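Local coordinates for protein predicted metal-dependent phosphohydrolase (Magnetospirillum magnetotacticum MS-1, PDB 3KH1) that probably acts as a metal-dependent phosphohydrolase of the HD-domain superfamily, perhaps with 5'-deoxynucleotidase activity, at residues A[141-146]-A[182-187]; A[69-74]-A[135-140]. All blocks are in the same frame, centred on the assembly; numbering follows the deposited sequence.

Interaction 1: residues A[141-146]-A[182-187]; sequences DRLQPL and GAYARA
The ring of Y184 meets L143 by its edge: L143 CD1 sits near the ring plane, 4.4 Å from Y184 CD1, so this leucine is not stacked over a face. The other flat group, the R186 guanidinium, is turned from the contact and folds back along its own helix. One face of it lies over G182 O, 3.5 Å from the plane, and over A183 CA, both offset toward the rim; a salt bridge to E175 on helix 164-177 fixes its end.

The contact belongs to the all-helical HD-domain fold, where helix 132-151 packs beside the C-terminal helix 179-195. The short segments run nearly parallel, crossing at 26° with axes 10.6 Å apart. Their nearest CA atoms, those of L143 and A185, are 6.7 Å from each other, and the small A185 side chain points toward the facing helix.

The side chain of L143 does not leave its backbone aimed at the other helix; its CG, anti to the backbone N (chi1 176°), brings CD1 within reach of both the Y184 edge and the A185 methyl. L146 leaves its backbone already facing A185. L171 and I174 on helix 164-177 touch A185 and L146 respectively, while M14 of the second subunit packs on both L143 and Y184. The L146 side chain is also about 7 Å from a bound calcium ion. At the centre, the A185 CB methyl is gripped from two successive turns, being 4.0 Å from L143 CD1 and 4.0 Å from L146 CD1.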
loop_
_atom_site.group_PDB
_atom_site.type_symbol
_atom_site.label_atom_id
_atom_site.label_comp_id
_atom_site.label_asym_id
_atom_site.label_seq_id
_atom_site.Cartn_x
_atom_site.Cartn_y
_atom_site.Cartn_z
ATOM N N ASP A 141 -4.198 -2.511 -12.254
ATOM C CA ASP A 141 -3.497 -1.243 -12.330
ATOM C C ASP A 141 -4.051 -0.330 -13.418
ATOM O O ASP A 141 -4.063 0.898 -13.271
ATOM C CB ASP A 141 -2.019 -1.443 -12.568
ATOM C CG ASP A 141 -1.263 -0.178 -12.410
ATOM O OD1 ASP A 141 -1.257 0.345 -11.276
ATOM O OD2 ASP A 141 -0.662 0.235 -13.392
ATOM N N ARG A 142 -4.517 -0.928 -14.515
ATOM C CA ARG A 142 -5.093 -0.158 -15.609
ATOM C C ARG A 142 -6.549 0.198 -15.346
ATOM O O ARG A 142 -7.072 1.202 -15.852
ATOM C CB ARG A 142 -4.981 -0.949 -16.912
ATOM C CG ARG A 142 -3.554 -1.120 -17.412
ATOM C CD ARG A 142 -3.157 -0.067 -18.368
ATOM N NE ARG A 142 -3.346 1.324 -17.962
ATOM C CZ ARG A 142 -2.497 2.068 -17.229
ATOM N NH1 ARG A 142 -1.309 1.594 -16.824
ATOM N NH2 ARG A 142 -2.799 3.344 -16.963
ATOM N N LEU A 143 -7.256 -0.613 -14.550
ATOM C CA LEU A 143 -8.671 -0.326 -14.240
ATOM C C LEU A 143 -8.815 0.856 -13.320
ATOM O O LEU A 143 -9.708 1.697 -13.481
ATOM C CB LEU A 143 -9.256 -1.553 -13.568
ATOM C CG LEU A 143 -10.703 -1.462 -13.063
ATOM C CD1 LEU A 143 -11.693 -1.119 -14.202
ATOM C CD2 LEU A 143 -11.150 -2.754 -12.357
ATOM N N GLN A 144 -7.962 0.905 -12.306
ATOM C CA GLN A 144 -8.138 1.912 -11.271
ATOM C C GLN A 144 -8.159 3.374 -11.780
ATOM O O GLN A 144 -9.021 4.165 -11.333
ATOM C CB GLN A 144 -7.165 1.686 -10.117
ATOM C CG GLN A 144 -7.292 2.634 -8.910
ATOM C CD GLN A 144 -6.370 3.815 -8.962
ATOM O OE1 GLN A 144 -5.749 4.129 -9.997
ATOM N NE2 GLN A 144 -6.190 4.451 -7.780
ATOM N N PRO A 145 -7.269 3.757 -12.705
ATOM C CA PRO A 145 -7.330 5.132 -13.183
ATOM C C PRO A 145 -8.622 5.440 -13.934
ATOM O O PRO A 145 -9.044 6.591 -13.982
ATOM C CB PRO A 145 -6.085 5.301 -14.060
ATOM C CG PRO A 145 -5.250 4.182 -13.680
ATOM C CD PRO A 145 -6.030 3.083 -13.129
ATOM N N LEU A 146 -9.194 4.444 -14.590
ATOM C CA LEU A 146 -10.501 4.609 -15.248
ATOM C C LEU A 146 -11.589 4.920 -14.236
ATOM O O LEU A 146 -12.414 5.837 -14.416
ATOM C CB LEU A 146 -10.867 3.391 -16.084
ATOM C CG LEU A 146 -9.864 2.976 -17.150
ATOM C CD1 LEU A 146 -10.373 1.709 -17.889
ATOM C CD2 LEU A 146 -9.521 4.080 -18.116
ATOM N N GLY A 182 -12.753 -6.419 -17.818
ATOM C CA GLY A 182 -12.680 -5.730 -19.081
ATOM C C GLY A 182 -14.021 -5.222 -19.573
ATOM O O GLY A 182 -14.128 -4.108 -20.068
ATOM N N ALA A 183 -15.051 -6.044 -19.453
ATOM C CA ALA A 183 -16.409 -5.652 -19.816
ATOM C C ALA A 183 -16.893 -4.494 -18.965
ATOM O O ALA A 183 -17.499 -3.548 -19.484
ATOM C CB ALA A 183 -17.366 -6.892 -19.704
ATOM N N TYR A 184 -16.580 -4.528 -17.657
ATOM C CA TYR A 184 -16.920 -3.406 -16.786
ATOM C C TYR A 184 -16.277 -2.139 -17.254
ATOM O O TYR A 184 -16.909 -1.086 -17.369
ATOM C CB TYR A 184 -16.568 -3.727 -15.343
ATOM C CG TYR A 184 -16.949 -2.647 -14.385
ATOM C CD1 TYR A 184 -16.074 -1.618 -14.079
ATOM C CD2 TYR A 184 -18.211 -2.624 -13.803
ATOM C CE1 TYR A 184 -16.470 -0.581 -13.246
ATOM C CE2 TYR A 184 -18.557 -1.616 -12.910
ATOM C CZ TYR A 184 -17.688 -0.597 -12.652
ATOM O OH TYR A 184 -18.042 0.413 -11.783
ATOM N N ALA A 185 -14.981 -2.230 -17.505
ATOM C CA ALA A 185 -14.212 -1.089 -17.936
ATOM C C ALA A 185 -14.733 -0.514 -19.234
ATOM O O ALA A 185 -14.836 0.710 -19.353
ATOM C CB ALA A 185 -12.756 -1.451 -18.067
ATOM N N ARG A 186 -15.015 -1.346 -20.230
ATOM C CA ARG A 186 -15.581 -0.847 -21.470
ATOM C C ARG A 186 -16.935 -0.134 -21.256
ATOM O O ARG A 186 -17.202 0.892 -21.858
ATOM C CB ARG A 186 -15.758 -1.968 -22.530
ATOM C CG ARG A 186 -14.456 -2.519 -23.111
ATOM C CD ARG A 186 -14.708 -3.440 -24.305
ATOM N NE ARG A 186 -15.525 -4.612 -23.889
ATOM C CZ ARG A 186 -15.055 -5.723 -23.307
ATOM N NH1 ARG A 186 -13.768 -5.879 -23.058
ATOM N NH2 ARG A 186 -15.893 -6.685 -22.971
ATOM N N ALA A 187 -17.785 -0.694 -20.412
ATOM C CA ALA A 187 -19.098 -0.074 -20.138
ATOM C C ALA A 187 -18.902 1.274 -19.407
ATOM O O ALA A 187 -19.557 2.256 -19.683
ATOM C CB ALA A 187 -19.959 -1.024 -19.309
#

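Interaction 2: residues A[69-74]-A[135-140]; sequences ARMLLI and RFADAL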
loop_
_atom_site.group_PDB
_atom_site.type_symbol
_atom_site.label_atom_id
_atom_site.label_comp_id
_atom_site.label_asym_id
_atom_site.label_seq_id
_atom_site.Cartn_x
_atom_site.Cartn_y
_atom_site.Cartn_z
ATOM N N ALA A 69 -0.494 -9.346 -5.064
ATOM C CA ALA A 69 -0.460 -8.254 -4.108
ATOM C C ALA A 69 0.970 -7.793 -3.909
ATOM O O ALA A 69 1.243 -6.593 -3.933
ATOM C CB ALA A 69 -1.117 -8.634 -2.776
ATOM N N ARG A 70 1.871 -8.726 -3.671
ATOM C CA ARG A 70 3.295 -8.370 -3.444
ATOM C C ARG A 70 3.879 -7.649 -4.642
ATOM O O ARG A 70 4.523 -6.609 -4.529
ATOM C CB ARG A 70 4.106 -9.629 -3.123
ATOM C CG ARG A 70 5.567 -9.400 -2.908
ATOM C CD ARG A 70 6.314 -10.582 -2.448
ATOM N NE ARG A 70 6.405 -11.681 -3.414
ATOM C CZ ARG A 70 5.727 -12.827 -3.351
ATOM N NH1 ARG A 70 4.679 -12.954 -2.558
ATOM N NH2 ARG A 70 6.031 -13.820 -4.167
HETATM N N MSE A 71 3.580 -8.170 -5.821
HETATM C CA MSE A 71 4.042 -7.581 -7.059
HETATM C C MSE A 71 3.534 -6.142 -7.206
HETATM O O MSE A 71 4.284 -5.228 -7.546
HETATM C CB MSE A 71 3.542 -8.451 -8.237
HETATM C CG MSE A 71 3.906 -7.948 -9.615
HETATM SE SE MSE A 71 3.069 -9.032 -11.008
HETATM C CE MSE A 71 4.274 -10.542 -10.934
ATOM N N LEU A 72 2.262 -5.924 -6.918
ATOM C CA LEU A 72 1.714 -4.579 -6.978
ATOM C C LEU A 72 2.331 -3.668 -5.930
ATOM O O LEU A 72 2.555 -2.480 -6.191
ATOM C CB LEU A 72 0.193 -4.607 -6.845
ATOM C CG LEU A 72 -0.535 -5.162 -8.091
ATOM C CD1 LEU A 72 -2.002 -5.449 -7.731
ATOM C CD2 LEU A 72 -0.401 -4.202 -9.220
ATOM N N LEU A 73 2.561 -4.160 -4.737
ATOM C CA LEU A 73 3.165 -3.327 -3.686
ATOM C C LEU A 73 4.546 -2.832 -4.133
ATOM O O LEU A 73 4.953 -1.735 -3.772
ATOM C CB LEU A 73 3.289 -4.059 -2.382
ATOM C CG LEU A 73 1.931 -4.402 -1.721
ATOM C CD1 LEU A 73 2.160 -5.340 -0.528
ATOM C CD2 LEU A 73 1.220 -3.104 -1.232
ATOM N N ILE A 74 5.275 -3.616 -4.931
ATOM C CA ILE A 74 6.644 -3.220 -5.296
ATOM C C ILE A 74 6.777 -2.653 -6.709
ATOM O O ILE A 74 7.863 -2.207 -7.085
ATOM C CB ILE A 74 7.676 -4.355 -5.039
ATOM C CG1 ILE A 74 7.443 -5.607 -5.883
ATOM C CG2 ILE A 74 7.650 -4.704 -3.567
ATOM C CD1 ILE A 74 7.981 -5.547 -7.331
ATOM N N ARG A 135 -0.496 -10.424 -15.662
ATOM C CA ARG A 135 -1.651 -9.975 -16.393
ATOM C C ARG A 135 -2.767 -9.502 -15.466
ATOM O O ARG A 135 -3.416 -8.484 -15.732
ATOM C CB ARG A 135 -2.201 -11.018 -17.370
ATOM C CG ARG A 135 -1.330 -11.175 -18.607
ATOM C CD ARG A 135 -1.911 -12.125 -19.622
ATOM N NE ARG A 135 -1.419 -13.450 -19.371
ATOM C CZ ARG A 135 -2.101 -14.451 -18.835
ATOM N NH1 ARG A 135 -3.366 -14.305 -18.409
ATOM N NH2 ARG A 135 -1.479 -15.621 -18.690
ATOM N N PHE A 136 -2.983 -10.213 -14.363
ATOM C CA PHE A 136 -4.030 -9.789 -13.426
ATOM C C PHE A 136 -3.591 -8.502 -12.711
ATOM O O PHE A 136 -4.354 -7.578 -12.587
ATOM C CB PHE A 136 -4.390 -10.911 -12.461
ATOM C CG PHE A 136 -5.623 -10.633 -11.673
ATOM C CD1 PHE A 136 -6.859 -10.515 -12.296
ATOM C CD2 PHE A 136 -5.564 -10.492 -10.278
ATOM C CE1 PHE A 136 -7.966 -10.227 -11.553
ATOM C CE2 PHE A 136 -6.711 -10.214 -9.521
ATOM C CZ PHE A 136 -7.888 -10.099 -10.163
ATOM N N ALA A 137 -2.319 -8.445 -12.301
ATOM C CA ALA A 137 -1.773 -7.225 -11.690
ATOM C C ALA A 137 -1.930 -6.019 -12.619
ATOM O O ALA A 137 -2.411 -4.941 -12.216
ATOM C CB ALA A 137 -0.285 -7.434 -11.368
ATOM N N ASP A 138 -1.544 -6.186 -13.884
ATOM C CA ASP A 138 -1.600 -5.099 -14.849
ATOM C C ASP A 138 -3.055 -4.673 -15.120
ATOM O O ASP A 138 -3.350 -3.484 -15.250
ATOM C CB ASP A 138 -0.926 -5.514 -16.158
ATOM C CG ASP A 138 -0.765 -4.362 -17.132
ATOM O OD1 ASP A 138 -0.021 -3.409 -16.805
ATOM O OD2 ASP A 138 -1.351 -4.453 -18.241
ATOM N N ALA A 139 -3.971 -5.641 -15.173
ATOM C CA ALA A 139 -5.382 -5.321 -15.408
ATOM C C ALA A 139 -5.932 -4.444 -14.283
ATOM O O ALA A 139 -6.635 -3.454 -14.535
ATOM C CB ALA A 139 -6.145 -6.645 -15.512
ATOM N N LEU A 140 -5.577 -4.760 -13.045
ATOM C CA LEU A 140 -6.058 -3.985 -11.921
ATOM C C LEU A 140 -5.471 -2.601 -11.934
ATOM O O LEU A 140 -6.128 -1.584 -11.682
ATOM C CB LEU A 140 -5.707 -4.648 -10.619
ATOM C CG LEU A 140 -6.347 -5.998 -10.390
ATOM C CD1 LEU A 140 -5.639 -6.713 -9.227
ATOM C CD2 LEU A 140 -7.826 -5.812 -10.106
#
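L72 lays its CD2 branch over A137, with CD2 3.9 Å from A137 CB and 3.7 Å from A137 O. The second distance is a van der Waals contact of a methyl with a backbone carbonyl. The other branch reaches the next turn of the facing helix, where L72 CD1 comes 4.1 Å from L140 CD1 and the two leucine side chains cross at about a right angle. In L72, chi1 (-72°) sets CG anti to the carbonyl carbon, and chi2 then sends CD2 to A137 and CD1 to L140.

M71, present as selenomethionine, approaches A137 beside L72. Its chain is extended as far as the selenium and bends only at chi3 (-78°), which sets SE 3.7 Å from A137 CB and leaves CE on the far side of the selenium from A137, so that SE makes the contact. A137 is thus touched by two neighbouring residues of one helix, and V68 adds a third.

Within the HD domain this joins helix 65-74 to helix 132-151. The segments cross at -52° with axes 9.7 Å apart, consistent with the small A137 at the crossing. L72 O accepts hydrogen bonds from S45 and from H75, probably the histidine of the HD signature, which may help to position H75. Cut back to an alanine, L72 would probably leave a gap between the two helices beside A137 and L140 and deprive I48 of helix 41-54 of one of its apolar neighbours. On the side of L140 turned to F136, L140 CG lies 4.3 Å above the phenyl plane, offset toward the ring's rim.

In the fold
Both contacts use helix 132-151, interaction 2 on its earlier turns and interaction 1 on the adjoining later ones, with centres 14 Å apart. Neither is a surface contact, yet their places differ: interaction 2 lies about 7 Å from the chain centre and all its touching residues are buried, whereas interaction 1 lies about 14 Å out and includes the partly exposed Y184. The buried area is 165 Å² for interaction 2 and 124 Å² for interaction 1. Both are apolar packing against an alanine, but 69-74 crosses steeply and brings selenium and leucine, while 182-187 runs nearly alongside and adds an aromatic edge. Each also borders the second subunit, through different residues.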